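Local coordinates for protein regulator of polyketide synthase expression (Bifidobacterium adolescentis, PDB 3ONQ) that is of unestablished function but probably regulates polyketide synthase expression as a PucR-type transcription factor with a C-terminal helix-turn-helix domain, at residues E30-N35 against S43-L48; A68-A73 against P116-D121; R183-V188 against Y248-A253; S210-T215 against N224-R229. All coordinates share one frame; numbering follows the deposited sequence.

Interaction 1: residues E30-N35 against S43-L48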
loop_
_atom_site.group_PDB
_atom_site.type_symbol
_atom_site.label_atom_id
_atom_site.label_comp_id
_atom_site.label_asym_id
_atom_site.label_seq_id
_atom_site.Cartn_x
_atom_site.Cartn_y
_atom_site.Cartn_z
ATOM N N GLU B 30 11.169 -9.425 14.074
ATOM C CA GLU B 30 11.650 -9.780 12.744
ATOM C C GLU B 30 10.677 -9.376 11.649
ATOM O O GLU B 30 11.107 -8.965 10.572
ATOM C CB GLU B 30 11.976 -11.276 12.637
ATOM C CG GLU B 30 13.165 -11.701 13.475
ATOM C CD GLU B 30 13.436 -13.196 13.364
ATOM O OE1 GLU B 30 12.908 -13.827 12.417
ATOM O OE2 GLU B 30 14.164 -13.733 14.226
ATOM N N CYS B 31 9.373 -9.505 11.905
ATOM C CA CYS B 31 8.404 -9.096 10.903
ATOM C C CYS B 31 8.561 -7.601 10.621
ATOM O O CYS B 31 8.644 -7.179 9.475
ATOM C CB CYS B 31 6.974 -9.411 11.341
ATOM S SG CYS B 31 6.584 -11.194 11.419
ATOM N N LEU B 32 8.613 -6.809 11.679
ATOM C CA LEU B 32 8.702 -5.368 11.530
ATOM C C LEU B 32 9.990 -4.990 10.812
ATOM O O LEU B 32 9.985 -4.158 9.909
ATOM C CB LEU B 32 8.625 -4.682 12.897
ATOM C CG LEU B 32 7.305 -4.850 13.655
ATOM C CD1 LEU B 32 7.438 -4.374 15.089
ATOM C CD2 LEU B 32 6.169 -4.125 12.930
ATOM N N LEU B 33 11.098 -5.605 11.216
ATOM C CA LEU B 33 12.392 -5.281 10.625
ATOM C C LEU B 33 12.425 -5.655 9.141
ATOM O O LEU B 33 13.149 -5.037 8.356
ATOM C CB LEU B 33 13.522 -5.987 11.386
ATOM C CG LEU B 33 14.910 -5.362 11.309
ATOM C CD1 LEU B 33 14.821 -3.872 11.605
ATOM C CD2 LEU B 33 15.852 -6.054 12.287
ATOM N N THR B 34 11.636 -6.660 8.753
ATOM C CA THR B 34 11.600 -7.105 7.356
ATOM C C THR B 34 10.443 -6.494 6.557
ATOM O O THR B 34 10.076 -6.996 5.498
ATOM C CB THR B 34 11.611 -8.664 7.215
ATOM O OG1 THR B 34 10.438 -9.230 7.808
ATOM C CG2 THR B 34 12.854 -9.263 7.876
ATOM N N ASN B 35 9.895 -5.393 7.067
ATOM C CA ASN B 35 8.851 -4.627 6.376
ATOM C C ASN B 35 7.496 -5.326 6.229
ATOM O O ASN B 35 6.744 -5.044 5.297
ATOM C CB ASN B 35 9.327 -4.147 4.999
ATOM C CG ASN B 35 8.413 -3.083 4.403
ATOM O OD1 ASN B 35 7.880 -2.240 5.118
ATOM N ND2 ASN B 35 8.215 -3.137 3.093
ATOM N N SER B 43 -1.951 -8.295 14.600
ATOM C CA SER B 43 -2.395 -9.267 15.600
ATOM C C SER B 43 -1.283 -9.621 16.596
ATOM O O SER B 43 -1.518 -9.705 17.803
ATOM C CB SER B 43 -2.954 -10.545 14.941
ATOM O OG SER B 43 -4.190 -10.298 14.281
ATOM N N LEU B 44 -0.071 -9.837 16.098
ATOM C CA LEU B 44 1.035 -10.130 17.003
ATOM C C LEU B 44 1.256 -8.979 17.980
ATOM O O LEU B 44 1.448 -9.192 19.175
ATOM C CB LEU B 44 2.317 -10.408 16.228
ATOM C CG LEU B 44 2.331 -11.684 15.390
ATOM C CD1 LEU B 44 3.675 -11.816 14.714
ATOM C CD2 LEU B 44 2.051 -12.895 16.246
HETATM N N MSE B 45 1.239 -7.752 17.472
HETATM C CA MSE B 45 1.433 -6.596 18.344
HETATM C C MSE B 45 0.243 -6.476 19.311
HETATM O O MSE B 45 0.411 -6.156 20.489
HETATM C CB MSE B 45 1.613 -5.320 17.524
HETATM C CG MSE B 45 2.890 -5.325 16.682
HETATM SE SE MSE B 45 4.481 -5.204 17.805
HETATM C CE MSE B 45 4.540 -3.250 17.879
ATOM N N ASN B 46 -0.957 -6.741 18.808
ATOM C CA ASN B 46 -2.132 -6.815 19.684
ATOM C C ASN B 46 -1.899 -7.743 20.864
ATOM O O ASN B 46 -2.152 -7.393 22.005
ATOM C CB ASN B 46 -3.330 -7.338 18.903
ATOM C CG ASN B 46 -4.311 -6.260 18.545
ATOM O OD1 ASN B 46 -4.624 -5.396 19.364
ATOM N ND2 ASN B 46 -4.818 -6.308 17.316
ATOM N N ILE B 47 -1.427 -8.950 20.573
ATOM C CA ILE B 47 -1.183 -9.959 21.597
ATOM C C ILE B 47 -0.162 -9.488 22.620
ATOM O O ILE B 47 -0.271 -9.789 23.808
ATOM C CB ILE B 47 -0.707 -11.278 20.944
ATOM C CG1 ILE B 47 -1.893 -12.001 20.311
ATOM C CG2 ILE B 47 -0.016 -12.168 21.954
ATOM C CD1 ILE B 47 -1.530 -12.824 19.084
ATOM N N LEU B 48 0.838 -8.748 22.147
ATOM C CA LEU B 48 1.876 -8.208 23.015
ATOM C C LEU B 48 1.382 -7.032 23.855
ATOM O O LEU B 48 2.023 -6.662 24.837
ATOM C CB LEU B 48 3.088 -7.770 22.186
ATOM C CG LEU B 48 3.987 -8.903 21.680
ATOM C CD1 LEU B 48 5.074 -8.347 20.769
ATOM C CD2 LEU B 48 4.600 -9.650 22.861
#
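Leu-32 and Met-45, the latter a selenomethionine, reach toward each other tip to tip: CD1 of Leu-32 lies 4.1 Å from SE of Met-45 and 4.2 Å from its CE. Both first torsions set CG beside the backbone N and anti to the carbonyl carbon (chi1 -64° in Leu-32, -65° in Met-45). Beyond that point the two chains differ, because Met-45 bends again at chi2 and at chi3 (-88°), and it is this fold that presents both its selenium and its terminal methyl to the one leucine branch. Alongside, SG of Cys-31 faces CD1 of Leu-44 at 4.4 Å, a looser apolar approach with no hydrogen bond across the segments. The contact joins helix 21-33 to helix 39-48, two consecutive helices of the N-terminal part of the chain; within residues 30-35 and 43-48 the nearest CA atoms, those of Cys-31 and Leu-44, are 9.6 Å apart. That spacing, with only 113 Å² buried in total, marks a meeting of side-chain ends. Val-41 touches both Cys-31 and Leu-32, and Leu-32 also packs on Val-133 and Leu-140 of helix 132-149, while Met-45 rests on Trp-50 and Phe-54. Just past the touching residues, Asn-35, with positive phi, is the C-prime residue of a Schellman motif that ends the first helix, its N bonding to Leu-32 O at 3.1 Å. On the second helix, Ser-43 OG is hydrogen-bonded to Glu-30 OE1 of the second subunit.

Interaction 2: residues A68-A73 against P116-D121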
loop_
_atom_site.group_PDB
_atom_site.type_symbol
_atom_site.label_atom_id
_atom_site.label_comp_id
_atom_site.label_asym_id
_atom_site.label_seq_id
_atom_site.Cartn_x
_atom_site.Cartn_y
_atom_site.Cartn_z
ATOM N N ALA B 68 21.869 -8.974 27.445
ATOM C CA ALA B 68 20.974 -9.150 28.579
ATOM C C ALA B 68 20.989 -7.922 29.488
ATOM O O ALA B 68 19.957 -7.514 30.009
ATOM C CB ALA B 68 21.350 -10.396 29.366
ATOM N N SER B 69 22.165 -7.336 29.676
ATOM C CA SER B 69 22.294 -6.203 30.580
ATOM C C SER B 69 21.593 -4.974 30.006
ATOM O O SER B 69 20.852 -4.277 30.702
ATOM C CB SER B 69 23.763 -5.891 30.837
ATOM O OG SER B 69 23.891 -4.734 31.642
ATOM N N THR B 70 21.826 -4.715 28.725
ATOM C CA THR B 70 21.193 -3.586 28.078
ATOM C C THR B 70 19.668 -3.743 28.055
ATOM O O THR B 70 18.941 -2.782 28.302
ATOM C CB THR B 70 21.753 -3.363 26.665
ATOM O OG1 THR B 70 23.103 -2.893 26.762
ATOM C CG2 THR B 70 20.924 -2.323 25.922
ATOM N N SER B 71 19.188 -4.953 27.786
ATOM C CA SER B 71 17.748 -5.210 27.727
ATOM C C SER B 71 17.066 -4.960 29.064
ATOM O O SER B 71 15.937 -4.460 29.114
ATOM C CB SER B 71 17.455 -6.650 27.290
ATOM O OG SER B 71 17.839 -6.872 25.943
ATOM N N LEU B 72 17.741 -5.338 30.144
ATOM C CA LEU B 72 17.200 -5.130 31.480
ATOM C C LEU B 72 17.145 -3.640 31.777
ATOM O O LEU B 72 16.130 -3.122 32.256
ATOM C CB LEU B 72 18.060 -5.841 32.520
ATOM C CG LEU B 72 17.637 -5.610 33.970
ATOM C CD1 LEU B 72 16.159 -5.930 34.140
ATOM C CD2 LEU B 72 18.498 -6.432 34.926
ATOM N N ALA B 73 18.246 -2.957 31.484
ATOM C CA ALA B 73 18.329 -1.517 31.647
ATOM C C ALA B 73 17.206 -0.802 30.891
ATOM O O ALA B 73 16.554 0.072 31.439
ATOM C CB ALA B 73 19.677 -1.017 31.192
ATOM N N PRO B 116 23.503 4.983 28.983
ATOM C CA PRO B 116 24.612 4.290 29.648
ATOM C C PRO B 116 24.676 2.802 29.298
ATOM O O PRO B 116 25.748 2.208 29.385
ATOM C CB PRO B 116 24.293 4.471 31.139
ATOM C CG PRO B 116 23.431 5.676 31.200
ATOM C CD PRO B 116 22.605 5.632 29.953
ATOM N N ALA B 117 23.553 2.212 28.905
ATOM C CA ALA B 117 23.543 0.800 28.537
ATOM C C ALA B 117 24.064 0.541 27.120
ATOM O O ALA B 117 24.060 -0.607 26.658
ATOM C CB ALA B 117 22.147 0.224 28.691
ATOM N N PHE B 118 24.494 1.594 26.429
ATOM C CA PHE B 118 25.011 1.444 25.063
ATOM C C PHE B 118 26.464 1.893 25.013
ATOM O O PHE B 118 26.834 2.896 25.623
ATOM C CB PHE B 118 24.195 2.256 24.038
ATOM C CG PHE B 118 22.836 1.692 23.753
ATOM C CD1 PHE B 118 22.666 0.698 22.802
ATOM C CD2 PHE B 118 21.716 2.165 24.435
ATOM C CE1 PHE B 118 21.395 0.165 22.544
ATOM C CE2 PHE B 118 20.454 1.648 24.185
ATOM C CZ PHE B 118 20.297 0.647 23.229
ATOM N N SER B 119 27.283 1.154 24.277
ATOM C CA SER B 119 28.699 1.473 24.176
ATOM C C SER B 119 28.937 2.893 23.688
ATOM O O SER B 119 28.334 3.339 22.709
ATOM C CB SER B 119 29.414 0.484 23.256
ATOM O OG SER B 119 30.686 0.991 22.911
ATOM N N GLU B 120 29.827 3.595 24.383
ATOM C CA GLU B 120 30.236 4.940 24.009
ATOM C C GLU B 120 31.113 4.917 22.763
ATOM O O GLU B 120 31.333 5.952 22.132
ATOM C CB GLU B 120 31.013 5.599 25.161
ATOM C CG GLU B 120 30.212 5.811 26.446
ATOM C CD GLU B 120 29.340 7.059 26.402
ATOM O OE1 GLU B 120 29.782 8.079 25.827
ATOM O OE2 GLU B 120 28.211 7.017 26.941
ATOM N N ASP B 121 31.620 3.739 22.414
ATOM C CA ASP B 121 32.584 3.608 21.315
ATOM C C ASP B 121 31.896 3.243 20.009
ATOM O O ASP B 121 32.554 3.048 18.987
ATOM C CB ASP B 121 33.636 2.538 21.631
ATOM C CG ASP B 121 34.457 2.863 22.869
ATOM O OD1 ASP B 121 34.864 4.034 23.032
ATOM O OD2 ASP B 121 34.696 1.938 23.678
#
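The backbones of helical residues 68-73 and of the loop 116-121 come closest at Thr-70 and Ala-117, whose CA atoms are 5.0 Å apart, where a 3-10 turn runs out into extended chain. Thr-70 carries most of the contact. Its OG1 is placed to donate to Ala-117 O, but the 2.5 Å separation is shorter than a normal hydrogen bond and its exact length is doubtful. Its other branch, CG2, stands anti to the backbone N (OG1 lies beside that N, chi1 -70°) and is directed over one face of the Phe-118 ring, 4.0 Å above the plane and offset toward the rim, with CZ the nearest ring atom. The contact thus ties helix 67-80 to the loop between helix 107-114 and strand 124-131 in the alpha-beta part of the protein; Leu-95 of strand 94-100 touches both Thr-70 and Phe-118. With an alanine here, Ala-117 O would probably lose the nearby hydroxyl and the Phe-118 ring the methyl over its face. One turn on, the methyls meet: Ala-73 CB lies 3.7 Å from Ala-117 CB. The loop backbone has further partners, since Ala-117 and Ser-119 make backbone hydrogen bonds with Ser-64 and Val-62. Farther along, Ser-119 OG accepts from Asp-121 N at 2.9 Å, forming an ST turn.

Interaction 3: residues R183-V188 against Y248-A253. With SO4 (sulfate ion), chain O.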
loop_
_atom_site.group_PDB
_atom_site.type_symbol
_atom_site.label_atom_id
_atom_site.label_comp_id
_atom_site.label_asym_id
_atom_site.label_seq_id
_atom_site.Cartn_x
_atom_site.Cartn_y
_atom_site.Cartn_z
ATOM N N ARG B 183 11.154 13.610 -1.624
ATOM C CA ARG B 183 10.045 14.421 -1.144
ATOM C C ARG B 183 10.472 15.614 -0.316
ATOM O O ARG B 183 9.968 16.715 -0.518
ATOM C CB ARG B 183 9.070 13.584 -0.313
ATOM C CG ARG B 183 8.459 12.417 -1.043
ATOM C CD ARG B 183 7.534 12.897 -2.135
ATOM N NE ARG B 183 6.833 11.801 -2.800
ATOM C CZ ARG B 183 5.996 11.974 -3.819
ATOM N NH1 ARG B 183 5.768 13.202 -4.283
ATOM N NH2 ARG B 183 5.392 10.930 -4.376
ATOM N N ASN B 184 11.374 15.394 0.632
ATOM C CA ASN B 184 11.680 16.419 1.622
ATOM C C ASN B 184 12.836 17.328 1.241
ATOM O O ASN B 184 13.048 18.353 1.878
ATOM C CB ASN B 184 11.982 15.806 2.984
ATOM C CG ASN B 184 10.803 15.030 3.551
ATOM O OD1 ASN B 184 9.669 15.206 3.118
ATOM N ND2 ASN B 184 11.074 14.161 4.514
ATOM N N VAL B 185 13.608 16.945 0.234
ATOM C CA VAL B 185 14.724 17.790 -0.169
ATOM C C VAL B 185 14.538 18.260 -1.612
ATOM O O VAL B 185 14.304 19.450 -1.854
ATOM C CB VAL B 185 16.083 17.079 0.041
ATOM C CG1 VAL B 185 17.234 18.031 -0.252
ATOM C CG2 VAL B 185 16.184 16.561 1.468
ATOM N N TYR B 186 14.602 17.325 -2.560
ATOM C CA TYR B 186 14.491 17.660 -3.981
ATOM C C TYR B 186 13.198 18.388 -4.329
ATOM O O TYR B 186 13.230 19.460 -4.928
ATOM C CB TYR B 186 14.632 16.403 -4.832
ATOM C CG TYR B 186 14.255 16.563 -6.290
ATOM C CD1 TYR B 186 15.171 17.045 -7.227
ATOM C CD2 TYR B 186 12.988 16.201 -6.740
ATOM C CE1 TYR B 186 14.821 17.167 -8.583
ATOM C CE2 TYR B 186 12.636 16.321 -8.070
ATOM C CZ TYR B 186 13.548 16.802 -8.990
ATOM O OH TYR B 186 13.159 16.906 -10.310
ATOM N N GLN B 187 12.058 17.811 -3.960
ATOM C CA GLN B 187 10.778 18.422 -4.293
ATOM C C GLN B 187 10.543 19.738 -3.542
ATOM O O GLN B 187 9.904 20.640 -4.060
ATOM C CB GLN B 187 9.615 17.440 -4.079
ATOM C CG GLN B 187 9.453 16.463 -5.231
ATOM C CD GLN B 187 8.122 15.717 -5.183
ATOM O OE1 GLN B 187 7.572 15.469 -4.108
ATOM N NE2 GLN B 187 7.595 15.373 -6.353
ATOM N N VAL B 188 11.067 19.847 -2.329
ATOM C CA VAL B 188 10.928 21.086 -1.573
ATOM C C VAL B 188 11.743 22.192 -2.248
ATOM O O VAL B 188 11.280 23.320 -2.373
ATOM C CB VAL B 188 11.355 20.909 -0.106
ATOM C CG1 VAL B 188 11.475 22.256 0.584
ATOM C CG2 VAL B 188 10.349 20.025 0.627
ATOM N N TYR B 248 26.879 17.469 0.010
ATOM C CA TYR B 248 26.851 16.078 -0.418
ATOM C C TYR B 248 25.420 15.515 -0.338
ATOM O O TYR B 248 24.969 14.835 -1.257
ATOM C CB TYR B 248 27.823 15.243 0.411
ATOM C CG TYR B 248 27.676 13.763 0.178
ATOM C CD1 TYR B 248 28.066 13.185 -1.018
ATOM C CD2 TYR B 248 27.141 12.943 1.154
ATOM C CE1 TYR B 248 27.923 11.826 -1.232
ATOM C CE2 TYR B 248 27.005 11.595 0.955
ATOM C CZ TYR B 248 27.387 11.041 -0.236
ATOM O OH TYR B 248 27.241 9.684 -0.425
ATOM N N VAL B 249 24.704 15.814 0.747
ATOM C CA VAL B 249 23.293 15.426 0.858
ATOM C C VAL B 249 22.451 16.031 -0.279
ATOM O O VAL B 249 21.691 15.335 -0.947
ATOM C CB VAL B 249 22.691 15.821 2.231
ATOM C CG1 VAL B 249 21.197 15.463 2.293
ATOM C CG2 VAL B 249 23.453 15.140 3.378
ATOM N N LEU B 250 22.609 17.323 -0.523
ATOM C CA LEU B 250 21.831 17.978 -1.571
ATOM C C LEU B 250 22.124 17.384 -2.957
ATOM O O LEU B 250 21.205 17.115 -3.747
ATOM C CB LEU B 250 22.088 19.482 -1.551
ATOM C CG LEU B 250 21.469 20.246 -0.375
ATOM C CD1 LEU B 250 22.156 21.589 -0.177
ATOM C CD2 LEU B 250 19.971 20.434 -0.580
ATOM N N THR B 251 23.401 17.160 -3.234
ATOM C CA THR B 251 23.826 16.576 -4.504
ATOM C C THR B 251 23.121 15.229 -4.693
ATOM O O THR B 251 22.624 14.922 -5.776
ATOM C CB THR B 251 25.365 16.399 -4.538
ATOM O OG1 THR B 251 25.988 17.672 -4.340
ATOM C CG2 THR B 251 25.842 15.801 -5.866
ATOM N N THR B 252 23.053 14.445 -3.622
ATOM C CA THR B 252 22.418 13.133 -3.678
ATOM C C THR B 252 20.930 13.280 -3.965
ATOM O O THR B 252 20.379 12.594 -4.831
ATOM C CB THR B 252 22.623 12.329 -2.381
ATOM O OG1 THR B 252 24.024 12.179 -2.126
ATOM C CG2 THR B 252 21.992 10.942 -2.503
ATOM N N ALA B 253 20.285 14.199 -3.259
ATOM C CA ALA B 253 18.871 14.464 -3.499
ATOM C C ALA B 253 18.583 14.860 -4.960
ATOM O O ALA B 253 17.576 14.441 -5.540
ATOM C CB ALA B 253 18.356 15.533 -2.531
HETATM S S SO4 O . 8.393 12.164 6.781
HETATM O O1 SO4 O . 9.293 12.913 7.656
HETATM O O2 SO4 O . 7.060 12.758 6.820
HETATM O O3 SO4 O . 8.878 12.204 5.402
HETATM O O4 SO4 O . 8.323 10.779 7.239
#
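Helix 244-261, whose segment 248-253 belongs to the PucR C-terminal helix-turn-helix family region, packs here across helix 175-190, the segment axes approaching to 9.2 Å with a signed crossing angle of -73°. At so steep a crossing the touching surface is compact, and Val-185 supplies its centre. CG1 of Val-185, placed anti to the backbone N (chi1 -174°), meets the methyl of Ala-253 at 3.6 Å. The same branch touches CD2 of Leu-250 at 3.7 Å, the valine and leucine side chains crossing at about a right angle. Because Ala-253 is small, the helices draw near beside it: its CA is 5.4 Å from that of Tyr-186, and CB of Tyr-186 lies 3.6 Å from Ala-253 O. The Tyr-186 ring leads away from the opposing segment, and its OH is hydrogen-bonded to Asp-261. On helix 175-190, Asn-184 ND2 donates to O3 of a sulfate ion at 3.1 Å in a nearly straight bond (167°); the ion probably comes from the crystallisation liquor. Trp-239 touches Val-185, Val-249 and Leu-250, while Leu-206 of helix 198-207 packs on Leu-250. Leu-181 of helix 175-190 also touches Ala-253; elsewhere on helix 244-261, Tyr-248 lies against helix 166-172 and meets Tyr-248 of the third subunit.

Interaction 4: residues S210-T215 against N224-R229. With SO4 (sulfate ion), chain S.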
loop_
_atom_site.group_PDB
_atom_site.type_symbol
_atom_site.label_atom_id
_atom_site.label_comp_id
_atom_site.label_asym_id
_atom_site.label_seq_id
_atom_site.Cartn_x
_atom_site.Cartn_y
_atom_site.Cartn_z
ATOM N N SER B 210 30.763 24.655 -5.608
ATOM C CA SER B 210 30.390 25.346 -4.394
ATOM C C SER B 210 31.120 26.668 -4.322
ATOM O O SER B 210 31.613 27.058 -3.283
ATOM C CB SER B 210 30.719 24.493 -3.176
ATOM O OG SER B 210 29.756 23.487 -2.993
ATOM N N SER B 211 31.199 27.339 -5.460
ATOM C CA SER B 211 31.801 28.667 -5.546
ATOM C C SER B 211 30.737 29.728 -5.762
ATOM O O SER B 211 30.011 29.684 -6.761
ATOM C CB SER B 211 32.772 28.723 -6.720
ATOM O OG SER B 211 33.052 30.076 -7.040
ATOM N N LEU B 212 30.633 30.685 -4.841
ATOM C CA LEU B 212 29.695 31.784 -5.019
ATOM C C LEU B 212 29.972 32.530 -6.311
ATOM O O LEU B 212 29.054 32.820 -7.082
ATOM C CB LEU B 212 29.780 32.778 -3.870
ATOM C CG LEU B 212 28.980 32.442 -2.624
ATOM C CD1 LEU B 212 29.087 33.604 -1.658
ATOM C CD2 LEU B 212 27.528 32.155 -2.974
ATOM N N GLU B 213 31.241 32.856 -6.532
ATOM C CA GLU B 213 31.617 33.667 -7.685
ATOM C C GLU B 213 31.256 32.995 -8.993
ATOM O O GLU B 213 30.683 33.631 -9.875
ATOM C CB GLU B 213 33.112 34.015 -7.672
ATOM C CG GLU B 213 33.454 35.135 -6.715
ATOM C CD GLU B 213 32.607 36.371 -6.965
ATOM O OE1 GLU B 213 32.125 36.962 -5.974
ATOM O OE2 GLU B 213 32.420 36.740 -8.150
ATOM N N ASN B 214 31.595 31.715 -9.119
ATOM C CA ASN B 214 31.323 30.997 -10.359
ATOM C C ASN B 214 29.834 30.826 -10.587
ATOM O O ASN B 214 29.380 30.793 -11.727
ATOM C CB ASN B 214 32.027 29.639 -10.400
ATOM C CG ASN B 214 33.540 29.766 -10.367
ATOM O OD1 ASN B 214 34.096 30.848 -10.586
ATOM N ND2 ASN B 214 34.216 28.655 -10.097
ATOM N N THR B 215 29.077 30.725 -9.497
ATOM C CA THR B 215 27.632 30.569 -9.591
ATOM C C THR B 215 27.032 31.894 -10.065
ATOM O O THR B 215 26.282 31.922 -11.035
ATOM C CB THR B 215 27.008 30.111 -8.240
ATOM O OG1 THR B 215 27.584 28.862 -7.837
ATOM C CG2 THR B 215 25.507 29.941 -8.366
ATOM N N ASN B 224 25.805 38.106 -3.757
ATOM C CA ASN B 224 24.872 38.221 -2.635
ATOM C C ASN B 224 23.539 37.568 -2.929
ATOM O O ASN B 224 22.858 37.080 -2.026
ATOM C CB ASN B 224 24.628 39.684 -2.263
ATOM C CG ASN B 224 25.829 40.325 -1.601
ATOM O OD1 ASN B 224 26.756 39.634 -1.177
ATOM N ND2 ASN B 224 25.815 41.655 -1.496
ATOM N N THR B 225 23.155 37.570 -4.197
ATOM C CA THR B 225 21.887 36.979 -4.574
ATOM C C THR B 225 21.967 35.456 -4.467
ATOM O O THR B 225 21.033 34.805 -3.971
ATOM C CB THR B 225 21.446 37.443 -5.970
ATOM O OG1 THR B 225 21.111 38.832 -5.897
ATOM C CG2 THR B 225 20.232 36.672 -6.436
ATOM N N VAL B 226 23.087 34.894 -4.909
ATOM C CA VAL B 226 23.319 33.468 -4.736
ATOM C C VAL B 226 23.320 33.135 -3.247
ATOM O O VAL B 226 22.696 32.161 -2.820
ATOM C CB VAL B 226 24.659 33.031 -5.334
ATOM C CG1 VAL B 226 24.910 31.546 -5.036
ATOM C CG2 VAL B 226 24.687 33.297 -6.836
ATOM N N ARG B 227 24.022 33.953 -2.466
ATOM C CA ARG B 227 24.109 33.757 -1.022
ATOM C C ARG B 227 22.716 33.689 -0.416
ATOM O O ARG B 227 22.398 32.779 0.345
ATOM C CB ARG B 227 24.891 34.905 -0.390
ATOM C CG ARG B 227 26.028 34.480 0.519
ATOM C CD ARG B 227 26.698 35.700 1.155
ATOM N NE ARG B 227 27.371 36.538 0.163
ATOM C CZ ARG B 227 28.685 36.541 -0.050
ATOM N NH1 ARG B 227 29.209 37.332 -0.980
ATOM N NH2 ARG B 227 29.478 35.758 0.669
ATOM N N TYR B 228 21.884 34.659 -0.769
ATOM C CA TYR B 228 20.535 34.748 -0.242
ATOM C C TYR B 228 19.707 33.516 -0.620
ATOM O O TYR B 228 19.001 32.943 0.218
ATOM C CB TYR B 228 19.873 36.047 -0.733
ATOM C CG TYR B 228 18.426 36.235 -0.312
ATOM C CD1 TYR B 228 18.105 36.857 0.894
ATOM C CD2 TYR B 228 17.381 35.812 -1.128
ATOM C CE1 TYR B 228 16.781 37.042 1.284
ATOM C CE2 TYR B 228 16.052 35.988 -0.745
ATOM C CZ TYR B 228 15.761 36.603 0.458
ATOM O OH TYR B 228 14.448 36.781 0.836
ATOM N N ARG B 229 19.788 33.095 -1.875
ATOM C CA ARG B 229 19.066 31.887 -2.291
ATOM C C ARG B 229 19.504 30.610 -1.572
ATOM O O ARG B 229 18.660 29.787 -1.209
ATOM C CB ARG B 229 19.138 31.691 -3.803
ATOM C CG ARG B 229 18.426 32.797 -4.569
ATOM C CD ARG B 229 18.805 32.759 -6.027
ATOM N NE ARG B 229 18.168 33.830 -6.783
ATOM C CZ ARG B 229 18.350 34.026 -8.086
ATOM N NH1 ARG B 229 19.154 33.218 -8.781
ATOM N NH2 ARG B 229 17.718 35.024 -8.693
HETATM S S SO4 S . 15.504 36.241 -5.913
HETATM O O1 SO4 S . 15.434 37.542 -5.257
HETATM O O2 SO4 S . 14.193 35.593 -5.879
HETATM O O3 SO4 S . 15.912 36.440 -7.301
HETATM O O4 SO4 S . 16.474 35.404 -5.212
#
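Leu-212 meets both Val-226 and Arg-227, its side chain dividing between them. From CB, the chain sets CG beside the backbone N and anti to the carbonyl carbon (chi1 -84°), and there it forks. Its CD2 passes 3.8 Å from Val-226 CB and presses on Val-226 CG1 at 3.4 Å, tighter than usual for two carbons; the two side chains slide past each other in opposite directions. CD1 goes to Arg-227, over one face of the guanidinium, 3.2 Å from NH2 and offset toward the rim. Thr-215 CG2 adds a second approach to Val-226 CG1 at 3.7 Å, while its OG1 bonds back to Ser-211 O. These residues join helix 212-219 to helix 223-237, the consecutive helices of the family's helix-turn-helix, with Phe-205 of helix 198-207 covering Leu-212 and Thr-215. Ser-211 is the N-cap, its OG accepting from Asn-214 N.

On the second helix Arg-229, extended from CG to NE, holds a sulfate at the edge of its guanidinium, the sulfur in the guanidinium plane, through two nearly straight bonds: NE to O4 at 2.8 Å (172°) and NH2 to O3 at 2.7 Å (171°). A leucine at Arg-229 would probably leave the sulfate without this paired grip and Thr-201 OG1 without its NH1 partner. The sulfate probably comes from the crystallisation liquor, yet an arginine holding a tetrahedral anion in this helix is consistent with a surface able to meet DNA phosphates.

The four contacts follow one another from the N-terminal to the C-terminal part of the chain, except that interaction 4 falls between the two segments of interaction 3. Interactions 1 and 2 have centres 24 Å apart: the former joins helices 21-33 and 39-48, the latter attaches helix 67-80 to a loop of the region containing the mixed sheet. Interactions 3 and 4 lie on the other side of the chain's centre, 18 Å apart between centres, and their helices 223-237 and 244-261 are successive. Interactions 1 and 4 are farthest apart, about 49 Å between centres. This separation fits an elongated chain whose C-terminal helices form the probable DNA-binding end.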